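Local coordinates for nitroreductase family protein (PDB 7DP1) that reduces nitro groups using bound FMN and electrons from NADPH, and takes part in the catabolism of dinitroaniline herbicides, at residues R31-R36 with V166-A171. The protein carries 1 engineered substitution. Sequence-based numbering, arbitrary orientation.
Sequences RALLAR and VEHGLA
Leu-33 reaches from helix 31-41 to two side chains, His-168 and Leu-170, in the turn that follows helix 148-167. Its CG lies anti to the backbone N (chi1 -178°), which carries both methyl groups out from the helix toward that turn. CD1 of Leu-33 approaches the imidazole of His-168 obliquely, 3.7 Å from CD2 of His-168. CD2 of Leu-33 meets CD1 of Leu-170 tip to tip at 3.9 Å, and it also lies 3.9 Å from CB of His-168. The contact is apolar and small, burying 160 Å² in all. The backbones stay well apart, with CA of Leu-33 and CA of His-168 separated by 8.4 Å.

The turn is a Schellman motif that ends helix 148-167. Gly-169 is its C-prime residue, with a positive phi of 85°. N of Gly-169 bonds to O of Val-166 at 3.1 Å, and N of Leu-170 bonds to O of Leu-165. The chain turns at Gly-169 and leads into strand 171-175, an outer strand of the antiparallel sheet within this chain. Both His-168 and Leu-170 start out toward helix 31-41.

The His-168 ring is held by the last turn of helix 148-167: its ND1 donates a hydrogen bond to O of Leu-164, which helps fix the turn of the ring. Its side chain also packs on Ser-12 of the second subunit. Leu-170 is buried, and it touches Leu-165 and His-205 as well. An alanine in place of Leu-33 would take away CG and both methyls and would probably open a gap between the helix and the turn, with the His-168 ring and the Leu-170 tip losing their shared apolar neighbour.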
loop_
_atom_site.group_PDB
_atom_site.type_symbol
_atom_site.label_atom_id
_atom_site.label_comp_id
_atom_site.label_asym_id
_atom_site.label_seq_id
_atom_site.Cartn_x
_atom_site.Cartn_y
_atom_site.Cartn_z
ATOM N N ARG A 31 12.513 9.557 19.088
ATOM C CA ARG A 31 11.546 8.493 19.411
ATOM C C ARG A 31 10.124 9.042 19.534
ATOM O O ARG A 31 9.165 8.422 19.075
ATOM C CB ARG A 31 11.909 7.795 20.723
ATOM C CG ARG A 31 10.861 6.781 21.183
ATOM C CD ARG A 31 11.022 6.408 22.654
ATOM N NE ARG A 31 10.238 5.228 23.021
ATOM C CZ ARG A 31 8.913 5.195 23.139
ATOM N NH1 ARG A 31 8.311 4.067 23.484
ATOM N NH2 ARG A 31 8.189 6.283 22.909
ATOM N N ALA A 32 10.003 10.202 20.177
ATOM C CA ALA A 32 8.720 10.877 20.360
ATOM C C ALA A 32 8.021 11.199 19.052
ATOM O O ALA A 32 6.816 10.958 18.902
ATOM C CB ALA A 32 8.911 12.146 21.162
ATOM N N LEU A 33 8.772 11.780 18.121
ATOM C CA LEU A 33 8.227 12.107 16.810
ATOM C C LEU A 33 7.786 10.835 16.076
ATOM O O LEU A 33 6.712 10.803 15.478
ATOM C CB LEU A 33 9.233 12.878 15.963
ATOM C CG LEU A 33 8.681 13.294 14.598
ATOM C CD1 LEU A 33 7.403 14.102 14.777
ATOM C CD2 LEU A 33 9.712 14.078 13.827
ATOM N N LEU A 34 8.624 9.799 16.105
ATOM C CA LEU A 34 8.281 8.525 15.463
ATOM C C LEU A 34 6.972 8.002 16.012
ATOM O O LEU A 34 6.102 7.537 15.263
ATOM C CB LEU A 34 9.375 7.481 15.660
ATOM C CG LEU A 34 10.544 7.451 14.678
ATOM C CD1 LEU A 34 11.402 6.213 14.919
ATOM C CD2 LEU A 34 9.996 7.448 13.259
ATOM N N ALA A 35 6.835 8.079 17.330
ATOM C CA ALA A 35 5.605 7.638 17.987
ATOM C C ALA A 35 4.433 8.447 17.467
ATOM O O ALA A 35 3.392 7.878 17.204
ATOM C CB ALA A 35 5.686 7.778 19.485
ATOM N N ARG A 36 4.615 9.766 17.352
ATOM C CA ARG A 36 3.559 10.611 16.811
ATOM C C ARG A 36 3.278 10.282 15.318
ATOM O O ARG A 36 2.128 10.442 14.851
ATOM C CB ARG A 36 3.824 12.101 16.985
ATOM C CG ARG A 36 3.554 12.532 18.428
ATOM C CD ARG A 36 3.853 13.984 18.655
ATOM N NE ARG A 36 5.050 14.478 17.991
ATOM C CZ ARG A 36 6.194 14.695 18.623
ATOM N NH1 ARG A 36 6.291 14.441 19.918
ATOM N NH2 ARG A 36 7.227 15.185 17.967
ATOM N N VAL A 166 8.338 12.472 5.577
ATOM C CA VAL A 166 8.681 13.569 4.677
ATOM C C VAL A 166 8.103 14.877 5.177
ATOM O O VAL A 166 8.798 15.914 5.218
ATOM C CB VAL A 166 8.166 13.283 3.254
ATOM C CG1 VAL A 166 8.105 14.553 2.426
ATOM C CG2 VAL A 166 9.044 12.229 2.582
ATOM N N GLU A 167 6.836 14.823 5.570
ATOM C CA GLU A 167 6.144 15.979 6.142
ATOM C C GLU A 167 6.862 16.517 7.377
ATOM O O GLU A 167 6.857 17.725 7.623
ATOM C CB GLU A 167 4.704 15.616 6.509
ATOM C CG GLU A 167 3.880 16.774 7.065
ATOM C CD GLU A 167 2.510 16.337 7.563
ATOM O OE1 GLU A 167 2.449 15.369 8.348
ATOM O OE2 GLU A 167 1.497 16.966 7.183
ATOM N N HIS A 168 7.470 15.632 8.161
ATOM C CA HIS A 168 8.132 16.090 9.382
ATOM C C HIS A 168 9.648 16.218 9.218
ATOM O O HIS A 168 10.376 16.320 10.198
ATOM C CB HIS A 168 7.810 15.167 10.557
ATOM C CG HIS A 168 6.387 15.246 11.025
ATOM N ND1 HIS A 168 5.369 14.515 10.449
ATOM C CD2 HIS A 168 5.816 15.971 12.019
ATOM C CE1 HIS A 168 4.232 14.781 11.072
ATOM N NE2 HIS A 168 4.475 15.664 12.024
ATOM N N GLY A 169 10.119 16.243 7.980
ATOM C CA GLY A 169 11.527 16.479 7.735
ATOM C C GLY A 169 12.407 15.243 7.816
ATOM O O GLY A 169 13.632 15.355 7.759
ATOM N N LEU A 170 11.808 14.062 7.934
ATOM C CA LEU A 170 12.616 12.845 7.953
ATOM C C LEU A 170 12.527 12.177 6.602
ATOM O O LEU A 170 11.691 12.548 5.777
ATOM C CB LEU A 170 12.160 11.878 9.043
ATOM C CG LEU A 170 12.382 12.308 10.498
ATOM C CD1 LEU A 170 11.460 11.533 11.410
ATOM C CD2 LEU A 170 13.841 12.111 10.916
ATOM N N ALA A 171 13.351 11.159 6.385
ATOM C CA ALA A 171 13.336 10.476 5.107
ATOM C C ALA A 171 13.339 8.992 5.352
ATOM O O ALA A 171 13.558 8.548 6.487
ATOM C CB ALA A 171 14.523 10.883 4.254
#